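PDB 4XDY: ketol-acid reductoisomerase from uncultured archaeon GZfos26G2, which catalyses the magnesium-dependent alkyl migration and NADH-dependent reduction that turn (S)-2-acetolactate into (R)-2,3-dihydroxy-isovalerate in branched-chain amino acid biosynthesis. Local coordinates for residues I13-G25 with L35-T47. Residues are numbered along the deposited sequence; the frame is centred on the assembly and turned at random.
With NAI (1,4-dihydronicotinamide adenine dinucleotide), chain E.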
loop_
_atom_site.group_PDB
_atom_site.type_symbol
_atom_site.label_atom_id
_atom_site.label_comp_id
_atom_site.label_asym_id
_atom_site.label_seq_id
_atom_site.Cartn_x
_atom_site.Cartn_y
_atom_site.Cartn_z
ATOM N N ILE A 13 -19.308 3.890 30.365
ATOM C CA ILE A 13 -18.421 3.924 31.498
ATOM C C ILE A 13 -17.389 5.119 31.529
ATOM O O ILE A 13 -16.955 5.565 32.604
ATOM C CB ILE A 13 -17.693 2.595 31.749
ATOM C CG1 ILE A 13 -17.152 2.580 33.176
ATOM C CG2 ILE A 13 -16.546 2.350 30.728
ATOM C CD1 ILE A 13 -16.671 1.238 33.623
ATOM N N LEU A 14 -16.958 5.543 30.345
ATOM C CA LEU A 14 -15.937 6.623 30.221
ATOM C C LEU A 14 -16.485 8.007 30.541
ATOM O O LEU A 14 -15.693 8.939 30.761
ATOM C CB LEU A 14 -15.339 6.642 28.825
ATOM C CG LEU A 14 -14.561 5.398 28.427
ATOM C CD1 LEU A 14 -13.902 5.635 27.070
ATOM C CD2 LEU A 14 -13.525 5.031 29.465
ATOM N N ARG A 15 -17.813 8.126 30.564
ATOM C CA ARG A 15 -18.514 9.344 31.042
ATOM C C ARG A 15 -17.907 9.984 32.291
ATOM O O ARG A 15 -17.760 11.155 32.370
ATOM C CB ARG A 15 -20.002 9.028 31.316
ATOM N N ASP A 16 -17.554 9.268 33.306
ATOM C CA ASP A 16 -16.975 10.017 34.444
ATOM C C ASP A 16 -15.554 9.484 34.696
ATOM O O ASP A 16 -15.135 9.226 35.833
ATOM C CB ASP A 16 -17.860 9.857 35.660
ATOM C CG ASP A 16 -18.454 8.482 35.717
ATOM O OD1 ASP A 16 -17.758 7.538 35.253
ATOM O OD2 ASP A 16 -19.618 8.351 36.142
ATOM N N LYS A 17 -14.811 9.286 33.616
ATOM C CA LYS A 17 -13.443 8.887 33.809
ATOM C C LYS A 17 -12.573 9.881 33.042
ATOM O O LYS A 17 -12.956 10.377 31.984
ATOM C CB LYS A 17 -13.239 7.450 33.353
ATOM C CG LYS A 17 -13.546 6.495 34.472
ATOM C CD LYS A 17 -13.496 5.074 34.042
ATOM C CE LYS A 17 -13.982 4.171 35.163
ATOM N NZ LYS A 17 -13.002 3.943 36.237
ATOM N N THR A 18 -11.436 10.163 33.638
ATOM C CA THR A 18 -10.382 10.932 32.988
ATOM C C THR A 18 -9.275 9.946 32.527
ATOM O O THR A 18 -8.820 9.085 33.306
ATOM C CB THR A 18 -9.814 11.921 34.005
ATOM O OG1 THR A 18 -10.858 12.866 34.295
ATOM C CG2 THR A 18 -8.579 12.651 33.440
ATOM N N ILE A 19 -8.890 10.126 31.291
ATOM C CA ILE A 19 -7.775 9.359 30.698
ATOM C C ILE A 19 -6.538 10.269 30.655
ATOM O O ILE A 19 -6.572 11.347 29.979
ATOM C CB ILE A 19 -8.067 8.951 29.232
ATOM C CG1 ILE A 19 -9.496 8.421 29.002
ATOM C CG2 ILE A 19 -6.909 8.030 28.702
ATOM C CD1 ILE A 19 -9.785 7.251 29.815
ATOM N N ALA A 20 -5.498 9.839 31.329
ATOM C CA ALA A 20 -4.183 10.477 31.260
ATOM C C ALA A 20 -3.370 9.791 30.169
ATOM O O ALA A 20 -2.998 8.638 30.327
ATOM C CB ALA A 20 -3.474 10.372 32.578
ATOM N N VAL A 21 -3.166 10.496 29.080
ATOM C CA VAL A 21 -2.368 9.964 27.938
ATOM C C VAL A 21 -0.935 10.403 28.134
ATOM O O VAL A 21 -0.663 11.608 28.072
ATOM C CB VAL A 21 -2.922 10.420 26.603
ATOM C CG1 VAL A 21 -1.969 10.046 25.452
ATOM C CG2 VAL A 21 -4.322 9.826 26.356
ATOM N N MET A 22 -0.054 9.437 28.415
ATOM C CA MET A 22 1.361 9.682 28.602
ATOM C C MET A 22 2.103 9.581 27.255
ATOM O O MET A 22 2.201 8.512 26.692
ATOM C CB MET A 22 1.958 8.728 29.589
ATOM C CG MET A 22 1.144 8.501 30.885
ATOM S SD MET A 22 0.889 10.099 31.692
ATOM C CE MET A 22 0.563 9.500 33.346
ATOM N N GLY A 23 2.715 10.670 26.831
ATOM C CA GLY A 23 3.342 10.762 25.500
ATOM C C GLY A 23 2.461 11.233 24.424
ATOM O O GLY A 23 1.528 10.539 24.051
ATOM N N TYR A 24 2.740 12.391 23.827
ATOM C CA TYR A 24 1.962 12.899 22.764
ATOM C C TYR A 24 2.684 12.774 21.442
ATOM O O TYR A 24 2.880 13.789 20.792
ATOM C CB TYR A 24 1.614 14.407 23.034
ATOM C CG TYR A 24 0.514 15.055 22.267
ATOM C CD1 TYR A 24 -0.816 14.840 22.578
ATOM C CD2 TYR A 24 0.784 15.990 21.277
ATOM C CE1 TYR A 24 -1.842 15.448 21.902
ATOM C CE2 TYR A 24 -0.244 16.627 20.578
ATOM C CZ TYR A 24 -1.580 16.386 20.927
ATOM O OH TYR A 24 -2.635 16.953 20.262
ATOM N N GLY A 25 2.988 11.545 20.995
ATOM C CA GLY A 25 3.659 11.269 19.738
ATOM C C GLY A 25 2.677 10.631 18.772
ATOM O O GLY A 25 1.516 11.021 18.721
ATOM N N LEU A 35 -10.244 10.646 21.366
ATOM C CA LEU A 35 -10.924 10.561 22.632
ATOM C C LEU A 35 -11.587 11.931 22.974
ATOM O O LEU A 35 -12.773 11.988 23.319
ATOM C CB LEU A 35 -10.004 10.168 23.742
ATOM C CG LEU A 35 -9.595 8.670 23.784
ATOM C CD1 LEU A 35 -8.385 8.496 24.733
ATOM C CD2 LEU A 35 -10.712 7.758 24.228
ATOM N N LYS A 36 -10.809 12.984 22.831
ATOM C CA LYS A 36 -11.354 14.341 23.109
ATOM C C LYS A 36 -12.541 14.701 22.174
ATOM O O LYS A 36 -13.588 15.152 22.626
ATOM C CB LYS A 36 -10.249 15.372 23.100
ATOM C CG LYS A 36 -10.847 16.782 23.378
ATOM C CD LYS A 36 -9.825 17.868 23.670
ATOM C CE LYS A 36 -9.057 18.380 22.451
ATOM N NZ LYS A 36 -9.785 19.153 21.390
ATOM N N ASP A 37 -12.431 14.371 20.899
ATOM C CA ASP A 37 -13.462 14.584 19.914
ATOM C C ASP A 37 -14.732 13.794 20.201
ATOM O O ASP A 37 -15.782 14.246 19.818
ATOM C CB ASP A 37 -13.008 14.233 18.469
ATOM C CG ASP A 37 -12.060 15.257 17.844
ATOM O OD1 ASP A 37 -11.715 16.255 18.495
ATOM O OD2 ASP A 37 -11.608 15.004 16.687
ATOM N N SER A 38 -14.636 12.635 20.879
ATOM C CA SER A 38 -15.744 11.807 21.280
ATOM C C SER A 38 -16.283 12.215 22.646
ATOM O O SER A 38 -17.163 11.564 23.135
ATOM C CB SER A 38 -15.282 10.332 21.307
ATOM O OG SER A 38 -15.164 9.928 19.956
ATOM N N GLY A 39 -15.766 13.282 23.242
ATOM C CA GLY A 39 -16.335 13.796 24.460
ATOM C C GLY A 39 -15.719 13.224 25.673
ATOM O O GLY A 39 -16.229 13.446 26.747
ATOM N N ILE A 40 -14.570 12.531 25.579
ATOM C CA ILE A 40 -13.940 11.970 26.793
ATOM C C ILE A 40 -12.990 12.980 27.382
ATOM O O ILE A 40 -12.352 13.713 26.651
ATOM C CB ILE A 40 -13.201 10.602 26.492
ATOM C CG1 ILE A 40 -14.135 9.629 25.715
ATOM C CG2 ILE A 40 -12.536 10.016 27.743
ATOM C CD1 ILE A 40 -15.586 9.506 26.197
ATOM N N ASN A 41 -12.905 13.006 28.691
ATOM C CA ASN A 41 -12.020 13.904 29.396
ATOM C C ASN A 41 -10.578 13.367 29.333
ATOM O O ASN A 41 -10.287 12.296 29.870
ATOM C CB ASN A 41 -12.439 14.079 30.881
ATOM C CG ASN A 41 -11.689 15.237 31.591
ATOM O OD1 ASN A 41 -11.212 15.118 32.735
ATOM N ND2 ASN A 41 -11.627 16.381 30.914
ATOM N N VAL A 42 -9.666 14.121 28.699
ATOM C CA VAL A 42 -8.258 13.682 28.571
ATOM C C VAL A 42 -7.289 14.672 29.157
ATOM O O VAL A 42 -7.439 15.892 28.924
ATOM C CB VAL A 42 -7.872 13.503 27.077
ATOM C CG1 VAL A 42 -6.387 13.097 26.939
ATOM C CG2 VAL A 42 -8.794 12.497 26.414
ATOM N N VAL A 43 -6.260 14.187 29.843
ATOM C CA VAL A 43 -5.132 15.041 30.182
ATOM C C VAL A 43 -3.873 14.427 29.610
ATOM O O VAL A 43 -3.843 13.181 29.447
ATOM C CB VAL A 43 -5.016 15.329 31.686
ATOM C CG1 VAL A 43 -6.343 15.956 32.141
ATOM C CG2 VAL A 43 -4.681 14.104 32.491
ATOM N N ILE A 44 -2.976 15.296 29.150
ATOM C CA ILE A 44 -1.650 14.849 28.618
ATOM C C ILE A 44 -0.609 14.881 29.687
ATOM O O ILE A 44 -0.395 15.915 30.343
ATOM C CB ILE A 44 -1.197 15.672 27.410
ATOM C CG1 ILE A 44 -2.292 15.728 26.352
ATOM C CG2 ILE A 44 0.111 15.106 26.838
ATOM C CD1 ILE A 44 -2.755 14.333 25.839
ATOM N N GLY A 45 0.060 13.761 29.866
ATOM C CA GLY A 45 1.313 13.656 30.629
ATOM C C GLY A 45 2.483 13.747 29.638
ATOM O O GLY A 45 2.602 12.922 28.731
ATOM N N GLU A 46 3.336 14.771 29.801
ATOM C CA GLU A 46 4.497 14.938 28.929
ATOM C C GLU A 46 5.639 15.510 29.703
ATOM O O GLU A 46 5.509 15.728 30.915
ATOM C CB GLU A 46 4.152 15.776 27.691
ATOM C CG GLU A 46 3.972 14.953 26.417
ATOM C CD GLU A 46 5.241 14.308 25.832
ATOM O OE1 GLU A 46 6.305 14.392 26.445
ATOM O OE2 GLU A 46 5.125 13.572 24.778
ATOM N N THR A 47 6.784 15.622 29.021
ATOM C CA THR A 47 7.991 16.143 29.593
ATOM C C THR A 47 8.407 17.402 28.803
ATOM O O THR A 47 8.577 17.372 27.588
ATOM C CB THR A 47 9.103 15.102 29.548
ATOM O OG1 THR A 47 8.643 13.882 30.161
ATOM C CG2 THR A 47 10.337 15.618 30.319
HETATM P PA NAI E . 6.641 8.060 20.248
HETATM O O1A NAI E . 8.013 7.487 19.863
HETATM O O2A NAI E . 5.879 8.852 19.277
HETATM O O5B NAI E . 6.863 8.746 21.690
HETATM C C5B NAI E . 5.781 9.500 22.308
HETATM C C4B NAI E . 6.386 10.776 22.969
HETATM O O4B NAI E . 7.193 10.296 24.038
HETATM C C3B NAI E . 7.335 11.665 22.121
HETATM O O3B NAI E . 6.526 12.449 21.244
HETATM C C2B NAI E . 8.102 12.417 23.188
HETATM O O2B NAI E . 7.372 13.601 23.516
HETATM C C1B NAI E . 8.073 11.404 24.361
HETATM N N9A NAI E . 9.396 10.860 24.616
HETATM C C8A NAI E . 10.241 10.377 23.610
HETATM N N7A NAI E . 11.372 9.958 24.162
HETATM C C5A NAI E . 11.274 10.200 25.495
HETATM C C6A NAI E . 12.150 10.026 26.638
HETATM N N6A NAI E . 13.383 9.516 26.510
HETATM N N1A NAI E . 11.708 10.338 27.885
HETATM C C2A NAI E . 10.483 10.878 28.060
HETATM N N3A NAI E . 9.611 11.079 27.088
HETATM C C4A NAI E . 9.960 10.773 25.785
HETATM O O3 NAI E . 5.708 6.734 20.726
HETATM P PN NAI E . 4.714 5.909 19.676
HETATM O O1N NAI E . 5.497 5.465 18.457
HETATM O O2N NAI E . 3.525 6.756 19.501
HETATM O O5D NAI E . 4.568 4.613 20.572
HETATM C C5D NAI E . 3.673 4.657 21.733
HETATM C C4D NAI E . 3.165 3.218 22.109
HETATM O O4D NAI E . 2.253 2.900 21.039
HETATM C C3D NAI E . 4.206 2.115 22.086
HETATM O O3D NAI E . 3.892 1.126 23.074
HETATM C C2D NAI E . 4.116 1.484 20.676
HETATM O O2D NAI E . 4.596 0.147 20.544
HETATM C C1D NAI E . 2.627 1.603 20.434
HETATM N N1N NAI E . 2.126 1.624 19.055
HETATM C C2N NAI E . 2.612 2.556 18.208
HETATM C C3N NAI E . 2.166 2.637 16.936
HETATM C C7N NAI E . 2.627 3.703 16.100
HETATM O O7N NAI E . 3.697 4.374 16.230
HETATM N N7N NAI E . 1.714 4.133 15.266
HETATM C C4N NAI E . 1.138 1.711 16.510
HETATM C C5N NAI E . 0.517 0.907 17.517
HETATM C C6N NAI E . 1.068 0.875 18.759
HETATM O O HOH W 1 -14.666 11.439 30.290
#
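The carboxylate of Glu46 reaches the backbone of Tyr24 because its chain folds back at chi2 (-69°) after an unusual chi1 of -103°. Glu46 OE2 accepts from Tyr24 N at 2.8 Å in a nearly straight bond, on its anti side and somewhat out of the carboxylate plane. Glu46 OE2 also accepts from the adenosine ribose hydroxyl O2B of NAI at 2.6 Å, while OE1 receives the amide of Thr47, so three bonds fix the group's rotation. Replacing Glu46 by an alanine would probably leave the Tyr24 amide and the ribose hydroxyl without their shared acceptor. The backbones of 18-22 and 41-46 run parallel: Ile19 N, Val21 N and Gly23 N bond to the carbonyls of Asn41, Val43 and Gly45, and Ile19 O and Val21 O take the amides of Val43 and Gly45. Met22 bends so that SD lies 3.7 Å from Gly45 CA, where any CB would clash with the sulfur. On the face carrying Val21 and Ile44, Ile44 sends CD1 to Tyr24 CD1 at 3.8 Å, slanting against the ring, and also to Val21 CB; the phenol OH goes on to Asp64 and Asn33. Ile40 CG2 packs on Ile19 CG1 at 3.7 Å, and its CD1 meets Leu14 CB. At the far end from the cofactor, Thr18 OG1 donates to an in-plane lone pair of Asn41 OD1 at 2.8 Å, the two side chains lying alongside each other. A water there joins the carbonyls of Leu14 and Lys17 to Asn41 N. Strand 18-22 also pairs with strand 80-83, inside the sheet. With helix 26-37 as the crossover, the glycine-rich turn at Gly23 and Gly25, and Glu46 holding the ribose hydroxyl, this is the beta-alpha-beta unit of an NAD-binding Rossmann fold.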